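Local coordinates for protein malate dehydrogenase (Pyrococcus horikoshii, PDB 1V9N) that catalyses the NAD(+)-dependent interconversion of (S)-malate and oxaloacetate as a homodimeric malate dehydrogenase of the LDH2/MDH2 family, at residues A47-V52 with L336-Y341; N126-A131 with H280-I285; N168-A173 with Y246-M251. All coordinates share one frame; numbering follows the deposited sequence.

Contact 1: A47-V52 with L336-Y341. With NDP (NADPH dihydro-nicotinamide-adenine-dinucleotide phosphate), chain B.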
# COMPACT_ATOMS: atom_id res chain seq x y z
N ALA A 47 -18.52 11.53 3.65
CA ALA A 47 -17.51 11.64 4.70
C ALA A 47 -18.17 11.88 6.06
O ALA A 47 -17.78 11.28 7.06
CB ALA A 47 -16.54 12.77 4.38
N ASP A 48 -19.15 12.77 6.10
CA ASP A 48 -19.84 13.07 7.35
C ASP A 48 -20.63 11.84 7.82
O ASP A 48 -20.61 11.50 9.00
CB ASP A 48 -20.77 14.26 7.17
CG ASP A 48 -20.02 15.58 7.10
OD1 ASP A 48 -19.21 15.86 8.01
OD2 ASP A 48 -20.24 16.34 6.13
N LEU A 49 -21.29 11.16 6.88
CA LEU A 49 -22.07 9.97 7.20
C LEU A 49 -21.20 8.83 7.74
O LEU A 49 -21.60 8.13 8.68
CB LEU A 49 -22.81 9.47 5.95
CG LEU A 49 -24.02 10.28 5.49
CD1 LEU A 49 -24.55 9.71 4.18
CD2 LEU A 49 -25.10 10.22 6.56
N ARG A 50 -20.01 8.65 7.16
CA ARG A 50 -19.11 7.60 7.59
C ARG A 50 -18.32 7.97 8.84
O ARG A 50 -17.50 7.19 9.33
CB ARG A 50 -18.13 7.23 6.47
CG ARG A 50 -18.78 6.67 5.21
CD ARG A 50 -17.71 6.09 4.27
NE ARG A 50 -17.09 4.90 4.84
CZ ARG A 50 -17.65 3.69 4.82
NH1 ARG A 50 -18.83 3.51 4.25
NH2 ARG A 50 -17.05 2.66 5.41
N GLY A 51 -18.56 9.17 9.36
CA GLY A 51 -17.87 9.60 10.56
C GLY A 51 -16.50 10.20 10.34
O GLY A 51 -15.66 10.19 11.25
N VAL A 52 -16.24 10.73 9.15
CA VAL A 52 -14.95 11.34 8.86
C VAL A 52 -15.14 12.86 8.87
O VAL A 52 -15.08 13.51 7.82
CB VAL A 52 -14.39 10.90 7.48
CG1 VAL A 52 -12.96 11.38 7.33
CG2 VAL A 52 -14.46 9.39 7.34
N LEU A 336 -31.15 8.74 11.89
CA LEU A 336 -31.00 9.47 13.13
C LEU A 336 -30.52 10.89 12.83
O LEU A 336 -30.67 11.81 13.64
CB LEU A 336 -29.98 8.75 14.03
CG LEU A 336 -30.01 8.99 15.54
CD1 LEU A 336 -29.13 7.95 16.22
CD2 LEU A 336 -29.53 10.39 15.86
N GLY A 337 -29.95 11.07 11.64
CA GLY A 337 -29.46 12.37 11.24
C GLY A 337 -27.96 12.52 11.40
O GLY A 337 -27.35 11.83 12.23
N ILE A 338 -27.36 13.41 10.62
CA ILE A 338 -25.92 13.64 10.68
C ILE A 338 -25.55 14.66 11.76
O ILE A 338 -26.00 15.80 11.71
CB ILE A 338 -25.37 14.16 9.34
CG1 ILE A 338 -25.73 13.19 8.22
CG2 ILE A 338 -23.87 14.37 9.43
CD1 ILE A 338 -25.36 13.68 6.84
N PRO A 339 -24.73 14.26 12.74
CA PRO A 339 -24.32 15.15 13.82
C PRO A 339 -23.23 16.13 13.38
O PRO A 339 -22.14 15.72 12.99
CB PRO A 339 -23.83 14.19 14.89
CG PRO A 339 -23.22 13.09 14.07
CD PRO A 339 -24.25 12.88 12.99
N ILE A 340 -23.54 17.42 13.46
CA ILE A 340 -22.59 18.46 13.09
C ILE A 340 -22.24 19.29 14.31
O ILE A 340 -23.12 19.80 14.99
CB ILE A 340 -23.17 19.38 12.00
CG1 ILE A 340 -23.51 18.56 10.75
CG2 ILE A 340 -22.17 20.48 11.66
CD1 ILE A 340 -24.09 19.38 9.62
N TYR A 341 -20.95 19.42 14.58
CA TYR A 341 -20.46 20.18 15.72
C TYR A 341 -21.12 21.56 15.77
O TYR A 341 -21.65 22.05 14.77
CB TYR A 341 -18.94 20.32 15.63
CG TYR A 341 -18.28 20.88 16.87
CD1 TYR A 341 -18.44 20.27 18.11
CD2 TYR A 341 -17.46 22.01 16.79
CE1 TYR A 341 -17.80 20.76 19.25
CE2 TYR A 341 -16.82 22.51 17.92
CZ TYR A 341 -16.99 21.88 19.15
OH TYR A 341 -16.36 22.37 20.26
PA NDP B . -8.99 5.60 10.05
O1A NDP B . -10.22 6.23 10.48
O2A NDP B . -7.87 5.24 10.99
O5B NDP B . -9.42 4.27 9.20
C5B NDP B . -8.43 3.42 8.59
C4B NDP B . -9.23 2.31 7.86
O4B NDP B . -9.29 1.23 8.81
C3B NDP B . -10.65 2.60 7.46
O3B NDP B . -10.89 1.95 6.18
C2B NDP B . -11.52 2.01 8.52
O2B NDP B . -12.87 1.66 8.15
C1B NDP B . -10.66 0.89 9.00
N9A NDP B . -10.79 0.57 10.45
C8A NDP B . -10.95 1.45 11.56
N7A NDP B . -11.00 0.79 12.69
C5A NDP B . -10.86 -0.53 12.37
C6A NDP B . -10.82 -1.75 13.12
N6A NDP B . -10.93 -1.73 14.45
N1A NDP B . -10.67 -2.96 12.46
C2A NDP B . -10.56 -2.99 11.09
N3A NDP B . -10.58 -1.90 10.30
C4A NDP B . -10.74 -0.69 11.00
O3 NDP B . -8.30 6.36 8.86
PN NDP B . -7.60 7.76 8.58
O1N NDP B . -6.23 7.43 8.19
O2N NDP B . -7.80 8.49 9.88
O5D NDP B . -8.50 8.31 7.39
C5D NDP B . -8.98 9.69 7.35
C4D NDP B . -9.84 9.93 6.05
O4D NDP B . -9.30 11.09 5.42
C3D NDP B . -9.79 8.83 4.96
O3D NDP B . -11.12 8.66 4.45
C2D NDP B . -8.80 9.32 3.92
O2D NDP B . -9.09 8.80 2.64
C1D NDP B . -8.95 10.85 4.06
N1N NDP B . -7.72 11.62 3.74
C2N NDP B . -7.78 12.47 2.60
C3N NDP B . -6.58 13.24 2.29
C7N NDP B . -6.58 14.14 1.14
O7N NDP B . -5.60 14.82 0.81
N7N NDP B . -7.69 14.25 0.35
C4N NDP B . -5.44 13.09 3.14
C5N NDP B . -5.41 12.25 4.25
C6N NDP B . -6.55 11.51 4.56
P2B NDP B . -14.14 2.50 8.44
O1X NDP B . -15.10 1.46 8.85
O2X NDP B . -14.59 3.20 7.20
O3X NDP B . -13.86 3.49 9.57
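Asp48 meets Ile338 through its aliphatic root: CB lies 3.8 Å from Ile338 CG2, while the carboxylate serves another purpose, OD2 being hydrogen-bonded to the backbone N of Val57. Leu49 makes the closer contact. Its CG stands anti to the carbonyl carbon (chi1 -74°), and the extended chain beyond carries CD2 to 3.5 Å from Ile338 CG1 and about as close to CD1, both tighter than ordinary van der Waals spacing. The two side chains cross at about a right angle, and Ile338 divides its branches between the neighbours, CG2 serving Asp48 and CG1 with CD1 serving Leu49. Met330 and Leu334 of helix 324-336 pack on Leu49 as well. Arg50 turns to the cofactor. Bent at chi3 (68°), its chain brings NH2 to O2X of the 2'-phosphate of NADPH, a nearly straight bond of 3.1 Å (N-H...O 167°) made at the edge of the guanidinium and in its plane. NH2 also bonds to Gly323 O, and Phe327 adds a cation-pi contact. Gly51, with positive phi, ends helix 34-49 in a Schellman motif whose wider-spanning bond, from Val52 N back five residues to Ala47 O, is 2.7 Å. Past this turn, Val52 CG1 touches C4D of the nicotinamide ribose at 3.7 Å. The chemistry is thus split: carbon contacts without a hydrogen bond join the helix end to strand 338-341, while the residues just beyond meet the cofactor, and the arginine-phosphate pairing probably helps this pocket accept NADPH, although the reaction itself is written with NAD.

Contact 2: N126-A131 with H280-I285. With NDP (NADPH dihydro-nicotinamide-adenine-dinucleotide phosphate), chain B.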
# COMPACT_ATOMS: atom_id res chain seq x y z
N ASN A 126 -7.30 19.36 -7.44
CA ASN A 126 -7.45 19.97 -6.12
C ASN A 126 -7.84 18.91 -5.10
O ASN A 126 -8.10 17.77 -5.46
CB ASN A 126 -8.51 21.09 -6.18
CG ASN A 126 -7.93 22.42 -6.62
OD1 ASN A 126 -7.14 23.03 -5.89
ND2 ASN A 126 -8.30 22.87 -7.82
N HIS A 127 -7.90 19.30 -3.82
CA HIS A 127 -8.26 18.37 -2.75
C HIS A 127 -9.56 17.64 -3.11
O HIS A 127 -10.56 18.29 -3.40
CB HIS A 127 -8.42 19.14 -1.44
CG HIS A 127 -8.80 18.28 -0.27
ND1 HIS A 127 -10.10 18.08 0.12
CD2 HIS A 127 -8.03 17.60 0.61
CE1 HIS A 127 -10.13 17.31 1.19
NE2 HIS A 127 -8.89 17.00 1.51
N TYR A 128 -9.55 16.31 -3.09
CA TYR A 128 -10.77 15.59 -3.46
C TYR A 128 -11.54 14.85 -2.37
O TYR A 128 -12.32 13.94 -2.65
CB TYR A 128 -10.48 14.64 -4.64
CG TYR A 128 -9.72 13.33 -4.36
CD1 TYR A 128 -9.45 12.89 -3.06
CD2 TYR A 128 -9.35 12.50 -5.42
CE1 TYR A 128 -8.84 11.65 -2.82
CE2 TYR A 128 -8.75 11.25 -5.19
CZ TYR A 128 -8.50 10.83 -3.89
OH TYR A 128 -7.95 9.58 -3.68
N GLY A 129 -11.35 15.25 -1.12
CA GLY A 129 -12.08 14.61 -0.04
C GLY A 129 -11.56 13.22 0.31
O GLY A 129 -10.37 12.96 0.20
N ILE A 130 -12.45 12.33 0.73
CA ILE A 130 -12.02 10.98 1.10
C ILE A 130 -11.69 10.13 -0.12
O ILE A 130 -12.42 10.14 -1.11
CB ILE A 130 -13.09 10.26 1.97
CG1 ILE A 130 -14.43 10.22 1.25
CG2 ILE A 130 -13.25 10.97 3.31
CD1 ILE A 130 -15.51 9.51 2.04
N ALA A 131 -10.57 9.42 -0.05
CA ALA A 131 -10.12 8.57 -1.14
C ALA A 131 -11.09 7.40 -1.36
O ALA A 131 -11.29 6.95 -2.49
CB ALA A 131 -8.72 8.04 -0.85
N HIS A 280 -3.75 12.69 -8.40
CA HIS A 280 -4.44 11.48 -7.96
C HIS A 280 -4.07 10.26 -8.79
O HIS A 280 -3.57 10.37 -9.91
CB HIS A 280 -5.96 11.66 -8.07
CG HIS A 280 -6.47 13.00 -7.65
ND1 HIS A 280 -6.16 13.57 -6.43
CD2 HIS A 280 -7.30 13.87 -8.27
CE1 HIS A 280 -6.78 14.73 -6.33
NE2 HIS A 280 -7.49 14.93 -7.43
N PHE A 281 -4.33 9.09 -8.22
CA PHE A 281 -4.07 7.80 -8.86
C PHE A 281 -5.36 6.99 -8.75
O PHE A 281 -5.92 6.88 -7.66
CB PHE A 281 -2.93 7.06 -8.15
CG PHE A 281 -2.68 5.67 -8.68
CD1 PHE A 281 -1.85 5.46 -9.77
CD2 PHE A 281 -3.30 4.56 -8.09
CE1 PHE A 281 -1.62 4.18 -10.27
CE2 PHE A 281 -3.08 3.27 -8.58
CZ PHE A 281 -2.24 3.08 -9.68
N PHE A 282 -5.82 6.43 -9.86
CA PHE A 282 -7.03 5.61 -9.86
C PHE A 282 -6.73 4.32 -10.60
O PHE A 282 -6.12 4.32 -11.68
CB PHE A 282 -8.18 6.35 -10.57
CG PHE A 282 -8.47 7.71 -9.99
CD1 PHE A 282 -9.22 7.84 -8.83
CD2 PHE A 282 -7.97 8.86 -10.60
CE1 PHE A 282 -9.46 9.10 -8.27
CE2 PHE A 282 -8.20 10.12 -10.06
CZ PHE A 282 -8.95 10.24 -8.89
N MSE A 283 -7.16 3.21 -10.02
CA MSE A 283 -6.93 1.92 -10.64
C MSE A 283 -8.14 1.02 -10.43
O MSE A 283 -8.65 0.89 -9.32
CB MSE A 283 -5.69 1.25 -10.06
CG MSE A 283 -5.38 -0.09 -10.68
SE MSE A 283 -3.85 -0.86 -9.81
CE MSE A 283 -4.57 -2.60 -9.37
N VAL A 284 -8.58 0.40 -11.51
CA VAL A 284 -9.73 -0.49 -11.45
C VAL A 284 -9.38 -1.83 -12.07
O VAL A 284 -8.72 -1.90 -13.11
CB VAL A 284 -10.94 0.09 -12.22
CG1 VAL A 284 -12.14 -0.85 -12.13
CG2 VAL A 284 -11.29 1.45 -11.67
N ILE A 285 -9.80 -2.90 -11.41
CA ILE A 285 -9.57 -4.23 -11.92
C ILE A 285 -10.94 -4.85 -12.10
O ILE A 285 -11.71 -4.96 -11.15
CB ILE A 285 -8.75 -5.09 -10.93
CG1 ILE A 285 -7.35 -4.50 -10.75
CG2 ILE A 285 -8.65 -6.52 -11.44
CD1 ILE A 285 -6.47 -5.27 -9.75
PA NDP B . -8.99 5.60 10.05
O1A NDP B . -10.22 6.23 10.48
O2A NDP B . -7.87 5.24 10.99
O5B NDP B . -9.42 4.27 9.20
C5B NDP B . -8.43 3.42 8.59
C4B NDP B . -9.23 2.31 7.86
O4B NDP B . -9.29 1.23 8.81
C3B NDP B . -10.65 2.60 7.46
O3B NDP B . -10.89 1.95 6.18
C2B NDP B . -11.52 2.01 8.52
O2B NDP B . -12.87 1.66 8.15
C1B NDP B . -10.66 0.89 9.00
N9A NDP B . -10.79 0.57 10.45
C8A NDP B . -10.95 1.45 11.56
N7A NDP B . -11.00 0.79 12.69
C5A NDP B . -10.86 -0.53 12.37
C6A NDP B . -10.82 -1.75 13.12
N6A NDP B . -10.93 -1.73 14.45
N1A NDP B . -10.67 -2.96 12.46
C2A NDP B . -10.56 -2.99 11.09
N3A NDP B . -10.58 -1.90 10.30
C4A NDP B . -10.74 -0.69 11.00
O3 NDP B . -8.30 6.36 8.86
PN NDP B . -7.60 7.76 8.58
O1N NDP B . -6.23 7.43 8.19
O2N NDP B . -7.80 8.49 9.88
O5D NDP B . -8.50 8.31 7.39
C5D NDP B . -8.98 9.69 7.35
C4D NDP B . -9.84 9.93 6.05
O4D NDP B . -9.30 11.09 5.42
C3D NDP B . -9.79 8.83 4.96
O3D NDP B . -11.12 8.66 4.45
C2D NDP B . -8.80 9.32 3.92
O2D NDP B . -9.09 8.80 2.64
C1D NDP B . -8.95 10.85 4.06
N1N NDP B . -7.72 11.62 3.74
C2N NDP B . -7.78 12.47 2.60
C3N NDP B . -6.58 13.24 2.29
C7N NDP B . -6.58 14.14 1.14
O7N NDP B . -5.60 14.82 0.81
N7N NDP B . -7.69 14.25 0.35
C4N NDP B . -5.44 13.09 3.14
C5N NDP B . -5.41 12.25 4.25
C6N NDP B . -6.55 11.51 4.56
P2B NDP B . -14.14 2.50 8.44
O1X NDP B . -15.10 1.46 8.85
O2X NDP B . -14.59 3.20 7.20
O3X NDP B . -13.86 3.49 9.57
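An offset stack of Tyr128 on His280 joins the loop at the nicotinamide end of the cofactor pocket to strand 278-285 of the mixed central sheet. The ring centroids are 4.3 Å apart and the planes open by 23°; Tyr128 CD2 sits over the centre of one imidazole face, and the two side chains run past each other in opposite directions. Tyr128 reaches this place with CG between its backbone N and carbonyl carbon (chi1 76°). His280 is probably fixed in rotation, since NE2 is hydrogen-bonded to Ser125 OG and ND1 to Thr149 OG1, while Asn126 O lies in the ring plane at its edge, 3.4 Å from CE1. Phe282, two residues along the strand, extends the aromatic patch: its CE1 is 3.8 Å from Tyr128 CE2, and CZ lies in the plane of the tyrosine ring at its edge. The phenol itself is tied to the sheet by a hydrogen bond between OH and Ser147 OG. The backbone that follows Tyr128 faces NADPH. Ala131 N donates to O2D of the nicotinamide ribose at 3.1 Å, and the carboxamide N7N donates to Gly129 O over 3.0 Å, at an N-H...O angle of 155°.

Contact 3: N168-A173 with Y246-M251. With NDP (NADPH dihydro-nicotinamide-adenine-dinucleotide phosphate), chain B.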
# COMPACT_ATOMS: atom_id res chain seq x y z
N ASN A 168 -0.95 11.55 2.24
CA ASN A 168 -1.23 10.67 1.11
C ASN A 168 -1.94 9.36 1.42
O ASN A 168 -1.30 8.33 1.67
CB ASN A 168 0.10 10.39 0.41
CG ASN A 168 0.85 11.67 0.10
OD1 ASN A 168 0.31 12.76 0.23
ND2 ASN A 168 2.10 11.54 -0.33
N PRO A 169 -3.28 9.37 1.37
CA PRO A 169 -4.06 8.17 1.66
C PRO A 169 -4.07 7.12 0.56
O PRO A 169 -3.71 7.39 -0.59
CB PRO A 169 -5.45 8.74 1.93
CG PRO A 169 -5.54 9.84 0.92
CD PRO A 169 -4.15 10.50 1.02
N ILE A 170 -4.47 5.91 0.95
CA ILE A 170 -4.59 4.78 0.05
C ILE A 170 -5.94 4.15 0.33
O ILE A 170 -6.29 3.92 1.48
CB ILE A 170 -3.52 3.71 0.31
CG1 ILE A 170 -2.13 4.26 0.00
CG2 ILE A 170 -3.82 2.46 -0.52
CD1 ILE A 170 -0.99 3.30 0.35
N ALA A 171 -6.70 3.88 -0.73
CA ALA A 171 -8.01 3.27 -0.55
C ALA A 171 -8.23 2.12 -1.53
O ALA A 171 -7.84 2.22 -2.70
CB ALA A 171 -9.11 4.31 -0.72
N LEU A 172 -8.83 1.04 -1.04
CA LEU A 172 -9.15 -0.11 -1.86
C LEU A 172 -10.54 -0.59 -1.47
O LEU A 172 -10.83 -0.81 -0.29
CB LEU A 172 -8.14 -1.25 -1.68
CG LEU A 172 -8.40 -2.46 -2.61
CD1 LEU A 172 -7.10 -3.19 -2.86
CD2 LEU A 172 -9.44 -3.40 -2.01
N ALA A 173 -11.39 -0.74 -2.47
CA ALA A 173 -12.75 -1.21 -2.24
C ALA A 173 -12.96 -2.43 -3.12
O ALA A 173 -12.51 -2.47 -4.26
CB ALA A 173 -13.75 -0.12 -2.60
N TYR A 246 6.47 5.85 5.95
CA TYR A 246 7.18 6.86 5.18
C TYR A 246 7.32 6.39 3.72
O TYR A 246 7.17 7.18 2.79
CB TYR A 246 8.54 7.11 5.86
CG TYR A 246 9.70 7.69 5.05
CD1 TYR A 246 9.50 8.64 4.05
CD2 TYR A 246 11.01 7.32 5.35
CE1 TYR A 246 10.59 9.20 3.37
CE2 TYR A 246 12.09 7.88 4.69
CZ TYR A 246 11.89 8.81 3.71
OH TYR A 246 12.99 9.34 3.06
N GLY A 247 7.56 5.10 3.54
CA GLY A 247 7.69 4.57 2.20
C GLY A 247 6.36 4.57 1.47
O GLY A 247 6.29 4.90 0.29
N LEU A 248 5.30 4.20 2.18
CA LEU A 248 3.95 4.17 1.61
C LEU A 248 3.57 5.57 1.12
O LEU A 248 2.90 5.72 0.10
CB LEU A 248 2.95 3.68 2.66
CG LEU A 248 3.07 2.21 3.07
CD1 LEU A 248 2.24 1.95 4.33
CD2 LEU A 248 2.59 1.32 1.93
N SER A 249 3.98 6.59 1.87
CA SER A 249 3.68 7.96 1.49
C SER A 249 4.36 8.30 0.17
O SER A 249 3.79 8.99 -0.67
CB SER A 249 4.15 8.94 2.57
OG SER A 249 3.89 10.27 2.18
N LEU A 250 5.58 7.80 -0.01
CA LEU A 250 6.34 8.05 -1.23
C LEU A 250 5.74 7.29 -2.41
O LEU A 250 5.71 7.78 -3.54
CB LEU A 250 7.80 7.64 -1.05
CG LEU A 250 8.61 8.43 -0.02
CD1 LEU A 250 10.09 8.07 -0.17
CD2 LEU A 250 8.41 9.94 -0.24
N MSE A 251 5.27 6.07 -2.15
CA MSE A 251 4.65 5.27 -3.20
C MSE A 251 3.52 6.09 -3.80
O MSE A 251 3.39 6.20 -5.01
CB MSE A 251 4.09 3.97 -2.60
CG MSE A 251 3.29 3.13 -3.58
SE MSE A 251 2.66 1.47 -2.78
CE MSE A 251 1.05 2.13 -1.98
PA NDP B . -8.99 5.60 10.05
O1A NDP B . -10.22 6.23 10.48
O2A NDP B . -7.87 5.24 10.99
O5B NDP B . -9.42 4.27 9.20
C5B NDP B . -8.43 3.42 8.59
C4B NDP B . -9.23 2.31 7.86
O4B NDP B . -9.29 1.23 8.81
C3B NDP B . -10.65 2.60 7.46
O3B NDP B . -10.89 1.95 6.18
C2B NDP B . -11.52 2.01 8.52
O2B NDP B . -12.87 1.66 8.15
C1B NDP B . -10.66 0.89 9.00
N9A NDP B . -10.79 0.57 10.45
C8A NDP B . -10.95 1.45 11.56
N7A NDP B . -11.00 0.79 12.69
C5A NDP B . -10.86 -0.53 12.37
C6A NDP B . -10.82 -1.75 13.12
N6A NDP B . -10.93 -1.73 14.45
N1A NDP B . -10.67 -2.96 12.46
C2A NDP B . -10.56 -2.99 11.09
N3A NDP B . -10.58 -1.90 10.30
C4A NDP B . -10.74 -0.69 11.00
O3 NDP B . -8.30 6.36 8.86
PN NDP B . -7.60 7.76 8.58
O1N NDP B . -6.23 7.43 8.19
O2N NDP B . -7.80 8.49 9.88
O5D NDP B . -8.50 8.31 7.39
C5D NDP B . -8.98 9.69 7.35
C4D NDP B . -9.84 9.93 6.05
O4D NDP B . -9.30 11.09 5.42
C3D NDP B . -9.79 8.83 4.96
O3D NDP B . -11.12 8.66 4.45
C2D NDP B . -8.80 9.32 3.92
O2D NDP B . -9.09 8.80 2.64
C1D NDP B . -8.95 10.85 4.06
N1N NDP B . -7.72 11.62 3.74
C2N NDP B . -7.78 12.47 2.60
C3N NDP B . -6.58 13.24 2.29
C7N NDP B . -6.58 14.14 1.14
O7N NDP B . -5.60 14.82 0.81
N7N NDP B . -7.69 14.25 0.35
C4N NDP B . -5.44 13.09 3.14
C5N NDP B . -5.41 12.25 4.25
C6N NDP B . -6.55 11.51 4.56
P2B NDP B . -14.14 2.50 8.44
O1X NDP B . -15.10 1.46 8.85
O2X NDP B . -14.59 3.20 7.20
O3X NDP B . -13.86 3.49 9.57
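Asn168 ND2 donates to Ser249 O across 3.1 Å, a nearly straight bond (N-H...O 166°) with the acceptor in the plane of the amide, although the donor is tilted 31° from the plane of the carbonyl. Ser249 OG is also near, 3.3 Å from Asn168 ND2, but poorly angled, and bonds instead to Gly166 O. The same amide nitrogen also has Asp253 OD2 and Ser265 OG as partners, so its two hydrogens are probably shared among three. With an alanine here, the Ser249 carbonyl and the Asp253 carboxylate would probably each lose this donor inside the protein. The apolar half is uneven. Ile170 CD1 presses on CE of selenomethionine Met251 at 3.3 Å, unusually tight, where the two side chains cross at about a right angle; Met251 arrives by a bend at chi3 (86°). Toward Leu248 the fit is looser, Ile170 CD1 standing 4.4 Å from Leu248 CD2, yet this side too is buried and does not open to solvent. Pro169, in sequence between Asn168 and Ile170, instead lays its CD 3.6 Å from C4N of the nicotinamide. Strand 170-174, flanked by strands 144-149 and 181-185, thus meets helix 242-258 close to the dimer interface, where Leu172 and Met251 each pack on the other's counterpart in the second subunit.

In the fold
All three contacts are buried and all reach the bound NADPH, but at different points. Contact 1 lies farthest out, its centre about 15 Å from the centre of the chain, and joins a helix end to a small two-stranded sheet; contact 2, its centre about 7 Å from that point, is the most central. Contacts 2 and 3 both use the seven-stranded sheet and touch each other through Ala131 on Ala171 and Pro169, whereas contact 1 meets contact 2 where Ala47 and Val52 pack on Ile130. The chemistry differs accordingly: aliphatic carbons in 1, stacked aromatics in 2, a side-chain amide hydrogen bond beside a methyl contact in 3. Contacts 2 and 3 also touch the second subunit, which contact 1 does not.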